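Local coordinates for ABC transporter substrate-binding protein (Rhizobium radiobacter, PDB 6TFX), which binds the opine mannopinic acid as the periplasmic solute-binding protein of an ABC transporter that imports mannityl-opines into the bacterium, at residues Glu61-Asp65 and Gln66-Thr70; Ala118-Ala121 and Lys122-Arg125; Ala369-Gln372 and Met373-Asp377; Asp393-Leu396 and Thr397-His401. All blocks are in the same frame, centred on the assembly; numbering follows the deposited sequence.

Contact 1: residues Glu61-Asp65 and Gln66-Thr70; sequences ESNAD and QLVWT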
loop_
_atom_site.group_PDB
_atom_site.type_symbol
_atom_site.label_atom_id
_atom_site.label_comp_id
_atom_site.label_asym_id
_atom_site.label_seq_id
_atom_site.Cartn_x
_atom_site.Cartn_y
_atom_site.Cartn_z
ATOM N N GLU A 61 19.091 -15.327 14.175
ATOM C CA GLU A 61 18.866 -15.618 15.576
ATOM C C GLU A 61 18.863 -14.326 16.362
ATOM O O GLU A 61 19.429 -13.319 15.917
ATOM C CB GLU A 61 19.927 -16.593 16.124
ATOM C CG GLU A 61 21.347 -16.061 16.147
ATOM C CD GLU A 61 22.412 -17.099 16.454
ATOM O OE1 GLU A 61 22.175 -17.966 17.328
ATOM O OE2 GLU A 61 23.491 -17.037 15.823
ATOM N N SER A 62 18.231 -14.350 17.521
ATOM C CA SER A 62 18.247 -13.186 18.402
ATOM C C SER A 62 18.858 -13.594 19.717
ATOM O O SER A 62 18.853 -14.785 20.061
ATOM C CB SER A 62 16.834 -12.664 18.647
ATOM O OG SER A 62 16.012 -13.663 19.231
ATOM N N ASN A 63 19.351 -12.609 20.479
ATOM C CA ASN A 63 19.842 -12.869 21.827
ATOM C C ASN A 63 18.601 -13.027 22.748
ATOM O O ASN A 63 17.455 -12.812 22.296
ATOM C CB ASN A 63 20.768 -11.746 22.312
ATOM C CG ASN A 63 20.106 -10.397 22.445
ATOM O OD1 ASN A 63 18.997 -10.154 21.933
ATOM N ND2 ASN A 63 20.775 -9.496 23.155
ATOM N N ALA A 64 18.822 -13.410 24.024
ATOM C CA ALA A 64 17.698 -13.654 24.942
ATOM C C ALA A 64 16.701 -12.476 25.039
ATOM O O ALA A 64 15.480 -12.699 24.961
ATOM C CB ALA A 64 18.200 -14.007 26.334
ATOM N N ASP A 65 17.216 -11.233 25.157
ATOM C CA ASP A 65 16.314 -10.094 25.309
ATOM C C ASP A 65 15.706 -9.625 24.002
ATOM O O ASP A 65 14.894 -8.698 24.014
ATOM C CB ASP A 65 16.948 -8.922 26.080
ATOM C CG ASP A 65 18.203 -8.314 25.487
ATOM O OD1 ASP A 65 18.390 -8.420 24.259
ATOM O OD2 ASP A 65 19.006 -7.728 26.259
ATOM N N GLN A 66 16.072 -10.266 22.868
ATOM C CA GLN A 66 15.533 -9.934 21.541
ATOM C C GLN A 66 15.806 -8.492 21.134
ATOM O O GLN A 66 15.039 -7.885 20.366
ATOM C CB GLN A 66 14.031 -10.295 21.400
ATOM C CG GLN A 66 13.792 -11.785 21.595
ATOM C CD GLN A 66 12.312 -12.031 21.529
ATOM O OE1 GLN A 66 11.564 -11.755 22.476
ATOM N NE2 GLN A 66 11.854 -12.519 20.399
ATOM N N LEU A 67 16.924 -7.955 21.610
ATOM C CA LEU A 67 17.343 -6.614 21.189
ATOM C C LEU A 67 18.447 -6.699 20.134
ATOM O O LEU A 67 18.719 -5.697 19.467
ATOM C CB LEU A 67 17.863 -5.776 22.366
ATOM C CG LEU A 67 16.861 -5.476 23.495
ATOM C CD1 LEU A 67 17.516 -4.638 24.587
ATOM C CD2 LEU A 67 15.651 -4.763 22.981
ATOM N N VAL A 68 19.116 -7.853 20.021
ATOM C CA VAL A 68 20.205 -7.989 19.050
ATOM C C VAL A 68 19.890 -9.179 18.169
ATOM O O VAL A 68 19.757 -10.301 18.667
ATOM C CB VAL A 68 21.587 -8.121 19.744
ATOM C CG1 VAL A 68 22.704 -8.261 18.700
ATOM C CG2 VAL A 68 21.856 -6.936 20.666
ATOM N N TRP A 69 19.746 -8.918 16.870
ATOM C CA TRP A 69 19.416 -9.926 15.864
ATOM C C TRP A 69 20.578 -10.098 14.906
ATOM O O TRP A 69 21.102 -9.107 14.387
ATOM C CB TRP A 69 18.176 -9.492 15.098
ATOM C CG TRP A 69 16.941 -9.498 15.952
ATOM C CD1 TRP A 69 16.621 -8.615 16.946
ATOM C CD2 TRP A 69 15.846 -10.413 15.860
ATOM N NE1 TRP A 69 15.402 -8.939 17.496
ATOM C CE2 TRP A 69 14.893 -10.024 16.833
ATOM C CE3 TRP A 69 15.549 -11.499 15.007
ATOM C CZ2 TRP A 69 13.676 -10.696 16.998
ATOM C CZ3 TRP A 69 14.341 -12.173 15.178
ATOM C CH2 TRP A 69 13.421 -11.769 16.159
ATOM N N THR A 70 20.954 -11.354 14.649
ATOM C CA THR A 70 22.075 -11.637 13.746
ATOM C C THR A 70 21.551 -12.427 12.558
ATOM O O THR A 70 20.951 -13.484 12.750
ATOM C CB THR A 70 23.197 -12.376 14.490
ATOM O OG1 THR A 70 23.576 -11.594 15.635
ATOM C CG2 THR A 70 24.423 -12.607 13.604
HETATM O O HOH W 1 22.015 -12.034 17.889
HETATM O O HOH W 2 22.683 -15.722 12.980
#

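Contact 2: residues Ala118-Ala121 and Lys122-Arg125; sequences AVDA and KTVR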
loop_
_atom_site.group_PDB
_atom_site.type_symbol
_atom_site.label_atom_id
_atom_site.label_comp_id
_atom_site.label_asym_id
_atom_site.label_seq_id
_atom_site.Cartn_x
_atom_site.Cartn_y
_atom_site.Cartn_z
ATOM N N ALA A 118 27.790 -4.536 9.718
ATOM C CA ALA A 118 28.321 -5.657 8.954
ATOM C C ALA A 118 29.396 -6.292 9.832
ATOM O O ALA A 118 30.465 -5.690 10.024
ATOM C CB ALA A 118 28.934 -5.154 7.648
ATOM N N VAL A 119 29.105 -7.472 10.401
ATOM C CA VAL A 119 30.061 -8.188 11.277
ATOM C C VAL A 119 31.165 -8.757 10.375
ATOM O O VAL A 119 32.346 -8.721 10.719
ATOM C CB VAL A 119 29.352 -9.275 12.117
ATOM C CG1 VAL A 119 30.350 -10.082 12.943
ATOM C CG2 VAL A 119 28.293 -8.646 13.019
ATOM N N ASP A 120 30.753 -9.264 9.209
ATOM C CA ASP A 120 31.616 -9.735 8.125
ATOM C C ASP A 120 30.801 -9.640 6.850
ATOM O O ASP A 120 29.642 -9.207 6.930
ATOM C CB ASP A 120 32.204 -11.138 8.399
ATOM C CG ASP A 120 31.186 -12.230 8.607
ATOM O OD1 ASP A 120 30.180 -12.253 7.861
ATOM O OD2 ASP A 120 31.411 -13.092 9.499
ATOM N N ALA A 121 31.359 -10.033 5.681
ATOM C CA ALA A 121 30.653 -9.901 4.390
ATOM C C ALA A 121 29.314 -10.638 4.305
ATOM O O ALA A 121 28.467 -10.260 3.480
ATOM C CB ALA A 121 31.558 -10.325 3.241
ATOM N N LYS A 122 29.112 -11.674 5.150
ATOM C CA LYS A 122 27.872 -12.458 5.121
ATOM C C LYS A 122 27.104 -12.457 6.456
ATOM O O LYS A 122 26.310 -13.359 6.696
ATOM C CB LYS A 122 28.149 -13.904 4.631
ATOM C CG LYS A 122 29.088 -14.719 5.545
ATOM C CD LYS A 122 29.352 -16.130 5.012
ATOM C CE LYS A 122 30.494 -16.811 5.730
ATOM N NZ LYS A 122 30.028 -17.932 6.587
ATOM N N THR A 123 27.374 -11.493 7.341
ATOM C CA THR A 123 26.716 -11.457 8.643
ATOM C C THR A 123 26.321 -10.021 8.965
ATOM O O THR A 123 27.183 -9.140 8.969
ATOM C CB THR A 123 27.650 -12.034 9.732
ATOM O OG1 THR A 123 28.066 -13.344 9.335
ATOM C CG2 THR A 123 26.987 -12.102 11.102
ATOM N N VAL A 124 25.018 -9.807 9.255
ATOM C CA VAL A 124 24.461 -8.494 9.590
ATOM C C VAL A 124 23.933 -8.559 11.022
ATOM O O VAL A 124 23.173 -9.474 11.352
ATOM C CB VAL A 124 23.297 -8.137 8.615
ATOM C CG1 VAL A 124 22.627 -6.821 9.026
ATOM C CG2 VAL A 124 23.799 -8.052 7.175
ATOM N N ARG A 125 24.291 -7.569 11.844
ATOM C CA ARG A 125 23.795 -7.489 13.207
ATOM C C ARG A 125 22.892 -6.259 13.283
ATOM O O ARG A 125 23.330 -5.159 12.968
ATOM C CB ARG A 125 24.947 -7.342 14.202
ATOM C CG ARG A 125 24.503 -7.241 15.673
ATOM C CD ARG A 125 25.680 -6.931 16.603
ATOM N NE ARG A 125 26.686 -7.986 16.565
ATOM C CZ ARG A 125 27.967 -7.817 16.879
ATOM N NH1 ARG A 125 28.414 -6.623 17.256
ATOM N NH2 ARG A 125 28.813 -8.838 16.811
#

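Contact 3: residues Ala369-Gln372 and Met373-Asp377; sequences AWHQ and MIRKD. With N72 ((2~{R})-2-[[(3~{R},4~{R},5~{S})-3,4,5,6-tetrakis(oxidanyl)-2-oxidanylidene-hexyl]amino]pentanedioic acid), chain C.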
loop_
_atom_site.group_PDB
_atom_site.type_symbol
_atom_site.label_atom_id
_atom_site.label_comp_id
_atom_site.label_asym_id
_atom_site.label_seq_id
_atom_site.Cartn_x
_atom_site.Cartn_y
_atom_site.Cartn_z
ATOM N N ALA A 369 0.870 12.220 -9.686
ATOM C CA ALA A 369 0.920 13.670 -9.437
ATOM C C ALA A 369 0.034 14.022 -8.236
ATOM O O ALA A 369 0.373 14.913 -7.449
ATOM C CB ALA A 369 0.434 14.428 -10.665
ATOM N N TRP A 370 -1.147 13.354 -8.133
ATOM C CA TRP A 370 -2.080 13.568 -7.027
ATOM C C TRP A 370 -1.383 13.175 -5.699
ATOM O O TRP A 370 -1.464 13.934 -4.735
ATOM C CB TRP A 370 -3.330 12.726 -7.262
ATOM C CG TRP A 370 -4.254 12.631 -6.085
ATOM C CD1 TRP A 370 -5.166 13.561 -5.665
ATOM C CD2 TRP A 370 -4.361 11.522 -5.191
ATOM N NE1 TRP A 370 -5.859 13.082 -4.572
ATOM C CE2 TRP A 370 -5.394 11.824 -4.268
ATOM C CE3 TRP A 370 -3.705 10.281 -5.100
ATOM C CZ2 TRP A 370 -5.775 10.933 -3.247
ATOM C CZ3 TRP A 370 -4.116 9.376 -4.136
ATOM C CH2 TRP A 370 -5.116 9.717 -3.195
ATOM N N HIS A 371 -0.663 12.031 -5.678
ATOM C CA HIS A 371 0.092 11.602 -4.489
ATOM C C HIS A 371 1.069 12.695 -4.045
ATOM O O HIS A 371 1.260 12.888 -2.857
ATOM C CB HIS A 371 0.890 10.310 -4.783
ATOM C CG HIS A 371 0.140 9.075 -4.439
ATOM N ND1 HIS A 371 0.094 8.606 -3.135
ATOM C CD2 HIS A 371 -0.604 8.256 -5.223
ATOM C CE1 HIS A 371 -0.662 7.509 -3.167
ATOM N NE2 HIS A 371 -1.102 7.260 -4.394
ATOM N N GLN A 372 1.698 13.389 -5.000
ATOM C CA GLN A 372 2.635 14.468 -4.661
ATOM C C GLN A 372 1.857 15.679 -4.117
ATOM O O GLN A 372 2.279 16.284 -3.140
ATOM C CB GLN A 372 3.417 14.863 -5.921
ATOM C CG GLN A 372 4.555 15.831 -5.650
ATOM C CD GLN A 372 5.281 16.170 -6.922
ATOM O OE1 GLN A 372 4.949 17.141 -7.598
ATOM N NE2 GLN A 372 6.289 15.379 -7.281
ATOM N N MET A 373 0.726 16.037 -4.763
ATOM C CA MET A 373 -0.079 17.195 -4.356
ATOM C C MET A 373 -0.638 17.060 -2.964
ATOM O O MET A 373 -0.528 17.990 -2.175
ATOM C CB MET A 373 -1.219 17.456 -5.338
ATOM C CG MET A 373 -0.733 17.976 -6.660
ATOM S SD MET A 373 -2.161 18.414 -7.695
ATOM C CE MET A 373 -2.733 19.858 -6.913
ATOM N N ILE A 374 -1.200 15.896 -2.626
ATOM C CA ILE A 374 -1.790 15.755 -1.282
ATOM C C ILE A 374 -0.739 15.834 -0.189
ATOM O O ILE A 374 -1.045 16.258 0.922
ATOM C CB ILE A 374 -2.652 14.482 -1.201
ATOM C CG1 ILE A 374 -1.794 13.215 -1.454
ATOM C CG2 ILE A 374 -3.827 14.586 -2.208
ATOM C CD1 ILE A 374 -2.625 11.910 -1.386
ATOM N N ARG A 375 0.505 15.446 -0.513
ATOM C CA ARG A 375 1.629 15.489 0.437
ATOM C C ARG A 375 2.215 16.912 0.574
ATOM O O ARG A 375 3.173 17.112 1.318
ATOM C CB ARG A 375 2.690 14.448 0.047
ATOM C CG ARG A 375 2.205 13.041 0.408
ATOM C CD ARG A 375 3.158 12.000 -0.126
ATOM N NE ARG A 375 2.838 10.643 0.314
ATOM C CZ ARG A 375 1.881 9.890 -0.213
ATOM N NH1 ARG A 375 1.062 10.395 -1.137
ATOM N NH2 ARG A 375 1.708 8.634 0.203
ATOM N N LYS A 376 1.640 17.889 -0.167
ATOM C CA LYS A 376 1.978 19.306 -0.066
ATOM C C LYS A 376 0.797 20.042 0.625
ATOM O O LYS A 376 0.776 21.285 0.660
ATOM C CB LYS A 376 2.262 19.913 -1.445
ATOM C CG LYS A 376 3.585 19.465 -2.038
ATOM C CD LYS A 376 3.789 20.125 -3.396
ATOM C CE LYS A 376 5.124 19.787 -4.016
ATOM N NZ LYS A 376 5.201 20.251 -5.429
ATOM N N ASP A 377 -0.191 19.275 1.150
ATOM C CA ASP A 377 -1.353 19.792 1.891
ATOM C C ASP A 377 -2.245 20.635 0.981
ATOM O O ASP A 377 -2.844 21.628 1.421
ATOM C CB ASP A 377 -0.875 20.637 3.091
ATOM C CG ASP A 377 -1.381 20.212 4.434
ATOM O OD1 ASP A 377 -2.296 19.345 4.481
ATOM O OD2 ASP A 377 -0.885 20.760 5.451
HETATM O OAB N72 C . -11.971 1.995 -5.312
HETATM C CAF N72 C . -10.909 2.296 -4.385
HETATM C CAG N72 C . -9.464 2.420 -4.974
HETATM O OAC N72 C . -9.343 1.888 -6.254
HETATM C CAH N72 C . -8.407 2.088 -3.920
HETATM O OAM N72 C . -8.726 1.445 -2.745
HETATM C CAI N72 C . -7.071 1.372 -3.977
HETATM O OAD N72 C . -7.082 0.376 -4.976
HETATM C CAJ N72 C . -5.907 2.332 -3.940
HETATM O OAE N72 C . -6.085 3.461 -3.414
HETATM C CAK N72 C . -4.551 1.943 -4.594
HETATM N N N72 C . -3.529 1.741 -3.595
HETATM C CA N72 C . -2.393 2.577 -3.500
HETATM C C N72 C . -2.388 3.874 -4.261
HETATM O O N72 C . -2.742 5.080 -3.952
HETATM C CB N72 C . -1.927 2.654 -2.044
HETATM C CG N72 C . -1.099 3.852 -1.579
HETATM C CD N72 C . -0.159 3.525 -0.415
HETATM O OE1 N72 C . 0.335 2.362 -0.260
HETATM O OE2 N72 C . 0.134 4.440 0.386
HETATM O OXT N72 C . -1.867 3.542 -5.342
HETATM O O HOH W 3 2.668 19.139 -6.809
#

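Contact 4: residues Asp393-Leu396 and Thr397-His401; sequences DYYL and TQFYH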
loop_
_atom_site.group_PDB
_atom_site.type_symbol
_atom_site.label_atom_id
_atom_site.label_comp_id
_atom_site.label_asym_id
_atom_site.label_seq_id
_atom_site.Cartn_x
_atom_site.Cartn_y
_atom_site.Cartn_z
ATOM N N ASP A 393 -0.865 -0.585 15.023
ATOM C CA ASP A 393 0.175 0.445 15.159
ATOM C C ASP A 393 0.580 1.061 13.822
ATOM O O ASP A 393 0.856 2.267 13.761
ATOM C CB ASP A 393 1.453 -0.130 15.819
ATOM C CG ASP A 393 2.548 0.929 15.896
ATOM O OD1 ASP A 393 2.286 2.015 16.468
ATOM O OD2 ASP A 393 3.655 0.686 15.358
ATOM N N TYR A 394 0.622 0.253 12.748
ATOM C CA TYR A 394 1.081 0.795 11.462
ATOM C C TYR A 394 0.083 1.778 10.884
ATOM O O TYR A 394 0.440 2.933 10.639
ATOM C CB TYR A 394 1.413 -0.345 10.475
ATOM C CG TYR A 394 2.650 -1.086 10.952
ATOM C CD1 TYR A 394 3.918 -0.561 10.733
ATOM C CD2 TYR A 394 2.542 -2.223 11.749
ATOM C CE1 TYR A 394 5.059 -1.183 11.236
ATOM C CE2 TYR A 394 3.681 -2.858 12.263
ATOM C CZ TYR A 394 4.935 -2.314 12.021
ATOM O OH TYR A 394 6.079 -2.886 12.513
ATOM N N TYR A 395 -1.161 1.350 10.682
ATOM C CA TYR A 395 -2.135 2.297 10.105
ATOM C C TYR A 395 -2.325 3.484 11.030
ATOM O O TYR A 395 -2.369 4.626 10.575
ATOM C CB TYR A 395 -3.483 1.598 9.890
ATOM C CG TYR A 395 -4.155 2.008 8.597
ATOM C CD1 TYR A 395 -3.850 1.369 7.399
ATOM C CD2 TYR A 395 -5.118 3.017 8.574
ATOM C CE1 TYR A 395 -4.498 1.709 6.208
ATOM C CE2 TYR A 395 -5.769 3.368 7.383
ATOM C CZ TYR A 395 -5.455 2.709 6.202
ATOM O OH TYR A 395 -6.082 3.064 5.017
ATOM N N LEU A 396 -2.418 3.236 12.358
ATOM C CA LEU A 396 -2.657 4.351 13.273
ATOM C C LEU A 396 -1.514 5.363 13.268
ATOM O O LEU A 396 -1.752 6.568 13.245
ATOM C CB LEU A 396 -2.892 3.843 14.707
ATOM C CG LEU A 396 -4.192 3.094 14.908
ATOM C CD1 LEU A 396 -4.195 2.437 16.287
ATOM C CD2 LEU A 396 -5.437 4.034 14.759
ATOM N N THR A 397 -0.274 4.877 13.362
ATOM C CA THR A 397 0.846 5.813 13.418
ATOM C C THR A 397 0.944 6.599 12.110
ATOM O O THR A 397 1.141 7.815 12.139
ATOM C CB THR A 397 2.160 5.064 13.713
ATOM O OG1 THR A 397 2.056 4.452 15.011
ATOM C CG2 THR A 397 3.371 5.989 13.647
ATOM N N GLN A 398 0.860 5.903 10.974
ATOM C CA GLN A 398 1.094 6.585 9.691
ATOM C C GLN A 398 0.015 7.581 9.288
ATOM O O GLN A 398 0.323 8.639 8.718
ATOM C CB GLN A 398 1.290 5.518 8.600
ATOM C CG GLN A 398 2.552 4.664 8.889
ATOM C CD GLN A 398 2.806 3.657 7.805
ATOM O OE1 GLN A 398 2.501 3.882 6.645
ATOM N NE2 GLN A 398 3.414 2.537 8.172
ATOM N N PHE A 399 -1.246 7.229 9.545
ATOM C CA PHE A 399 -2.350 8.094 9.119
ATOM C C PHE A 399 -2.843 9.057 10.198
ATOM O O PHE A 399 -3.472 10.074 9.834
ATOM C CB PHE A 399 -3.534 7.226 8.695
ATOM C CG PHE A 399 -3.355 6.585 7.352
ATOM C CD1 PHE A 399 -3.718 7.268 6.185
ATOM C CD2 PHE A 399 -2.782 5.321 7.239
ATOM C CE1 PHE A 399 -3.543 6.676 4.926
ATOM C CE2 PHE A 399 -2.563 4.741 5.974
ATOM C CZ PHE A 399 -2.978 5.409 4.828
ATOM N N TYR A 400 -2.646 8.746 11.495
ATOM C CA TYR A 400 -3.281 9.542 12.529
ATOM C C TYR A 400 -2.390 10.094 13.654
ATOM O O TYR A 400 -2.896 10.925 14.412
ATOM C CB TYR A 400 -4.449 8.744 13.156
ATOM C CG TYR A 400 -5.388 8.159 12.122
ATOM C CD1 TYR A 400 -6.080 8.981 11.227
ATOM C CD2 TYR A 400 -5.568 6.777 12.013
ATOM C CE1 TYR A 400 -6.921 8.442 10.254
ATOM C CE2 TYR A 400 -6.405 6.231 11.042
ATOM C CZ TYR A 400 -7.048 7.064 10.140
ATOM O OH TYR A 400 -7.875 6.530 9.179
ATOM N N HIS A 401 -1.120 9.655 13.784
ATOM C CA HIS A 401 -0.280 10.214 14.858
ATOM C C HIS A 401 0.223 11.584 14.398
ATOM O O HIS A 401 0.545 11.738 13.217
ATOM C CB HIS A 401 0.892 9.288 15.160
ATOM C CG HIS A 401 1.671 9.711 16.366
ATOM N ND1 HIS A 401 2.583 10.754 16.312
ATOM C CD2 HIS A 401 1.596 9.262 17.641
ATOM C CE1 HIS A 401 3.073 10.871 17.542
ATOM N NE2 HIS A 401 2.512 9.991 18.373
#

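Contact 1: residues Glu61-Asp65 and Gln66-Thr70
Asn63 OD1 is gripped by two backbone N-H groups at the end of the beta hairpin that joins strands 57-62 and 68-73: Val68 N donates at 3.0 Å, and Leu67 N adds a weaker bond. Val68 N comes from above the amide plane, 52° out of it, rather than on a lone pair. Asn63 reaches these donors because CG lies between its backbone N and carbonyl carbon (chi1 63°), which folds the amide back over the loop. Leu67 N is shared with Asp65 OD1 at 3.1 Å, on the anti side, tilted out of the carboxylate plane. A type I turn from Asn63 to Gln66 closes the loop, with Gln66 N bonded to Asn63 O. Next to the turn the strands pair antiparallel, Glu61 and Thr70 as the hydrogen-bonded pair, and a water bridges Val68 O and Thr70 OG1. On the opposite face, Ser62 CB sits over the Trp69 indole in a CH-pi contact, 3.8 Å from the centroid of the six-membered ring and 15° off its normal. Trp69 also packs on Leu128 of the neighbouring strand, and its ring is tied to the loop by a bond from Trp69 NE1 to Gln66 O, 3.1 Å long.

Contact 2: residues Ala118-Ala121 and Lys122-Arg125
With chi1 at 59°, CG of Asp120 stands between its backbone N and carbonyl carbon, and with chi1 at -55° OG1 of Thr123 lies beside its own backbone N; the two torsions bring carboxylate and hydroxyl together across a classic beta bulge. Here two residues, Val119 and Asp120, stand opposite the single Thr123, and a type I turn from Asp120 to Thr123 leads the chain from strand 113-118 into strand 123-128. Asp120 OD1 takes two bonds. Thr123 OG1 donates to it at 2.8 Å from the syn side, tilted 31° out of the carboxylate plane, while Lys122 N donates to the same oxygen at 3.0 Å from the anti side, less tilted, so one carboxylate oxygen clasps both the turn and the first residue of the strand. Thr123 OG1 is also hydrogen-bonded to Lys72 NZ of strand 68-73. The backbone closes the bulge with Val119 N bonded to Thr123 O at 2.9 Å and Thr123 N to Asp120 O at 3.2 Å. Within the bulge, Val119 points toward strand 123-128, its CB against Thr123 CG2. Val119 CG2 lies against Arg125 CB and over one guanidinium face, offset toward its rim, 3.8 Å from Arg125 NH2.

Contact 3: residues Ala369-Gln372 and Met373-Asp377
Helix 367-374 runs out here in i to i+4 bonds, Met373 N to Ala369 O and Ile374 N to Trp370 O, before a type I turn from Ile374 to Asp377 takes the chain off the helix. One side of this last stretch serves the opine pocket. His371 and Arg375 run alongside each other in the same direction, their ring and guanidinium planes 36° apart. Arg375 NH1 donates to His371 ND1 at 2.9 Å, within the plane of the imidazole, and to His371 O at 3.0 Å, so a single nitrogen grips both the ring and the backbone of His371. With ND1 accepting, NE2 carries the proton and donates to carboxylate oxygen O of the bound mannopinic acid at 2.8 Å. Arg375 is thus a second-shell residue that fixes the rotation of a first-shell one; its NH2 is bonded to Tyr384, which also binds the ligand, and His367 meets the imidazole edge-to-face. The inner side is apolar. Ile374 CG1, between backbone N and carbonyl carbon (chi1 62°), carries CD1 over the Trp370 six-membered ring, 3.8 Å from its centroid and 10° off the normal, while Trp370 NE1 is satisfied by Val335 O of a neighbouring strand. At the exposed side the Gln372 and Lys376 chains extend next to one another, linked through a water 3.1 Å from both Gln372 OE1 and Lys376 NZ.

Contact 4: residues Asp393-Leu396 and Thr397-His401
Tyr395 and Phe399, one turn apart on helix 392-400, form the tightly packed, buried part of this contact: their rings make an offset stack, centroids 4.2 Å apart and planes at 20°, with Phe399 CE2 above the centre of the tyrosine ring and 3.5 Å from Tyr395 CZ. The buried Tyr395 hydroxyl is bonded to Ala386 O, and the Phe399 ring also meets His254. Alongside, Leu396 CD2 rests at 3.9 Å from Tyr400 CD2, and Tyr400 lies near Cys418 and Cys453 of the magnesium site. Gln398 OE1 is hydrogen-bonded to Arg388 NE, and Arg388 NH2 binds the opine, which makes Gln398 a second-shell residue of the pocket. By contrast, the partly exposed side at Asp393 and Thr397 is polar and held by directional bonds. There Asp393 CG is anti to its backbone N (chi1 177°), and Thr397 OG1 lies 2.8 Å from both Asp393 OD1 and Asp393 O. Thr397 N bonds to Asp393 O at 2.9 Å in the helical pattern. The stack thus stiffens one side of the helix itself, while Arg429 ties the other to helix 422-430 through a salt bridge with Asp393 OD1 and a hydrogen bond with Thr397 OG1; its positive charge would be expected to favour an ionised Asp393.

The four contacts follow one another along the chain and fall into two groups. Contacts 1 and 2 lie on the same side of the chain's centre, about 15 Å apart between centres, and belong to one four-stranded antiparallel sheet: strands 68-73 and 123-128 are neighbours there, and Thr70 CG2 touches Thr123 CG2 at 3.6 Å. Contacts 3 and 4 are helical and lie nearer the middle, about 19 Å apart between centres, their nearest atoms about 7 Å apart. Strand 381-386 separates their helices in sequence. Contact 3 meets the opine directly, whereas contact 4 brings the Phe399 side chain to about 6 Å from it. Contacts 1 and 2, about 40 and 39 Å from contact 3 between centres, are structural packing remote from the ligand.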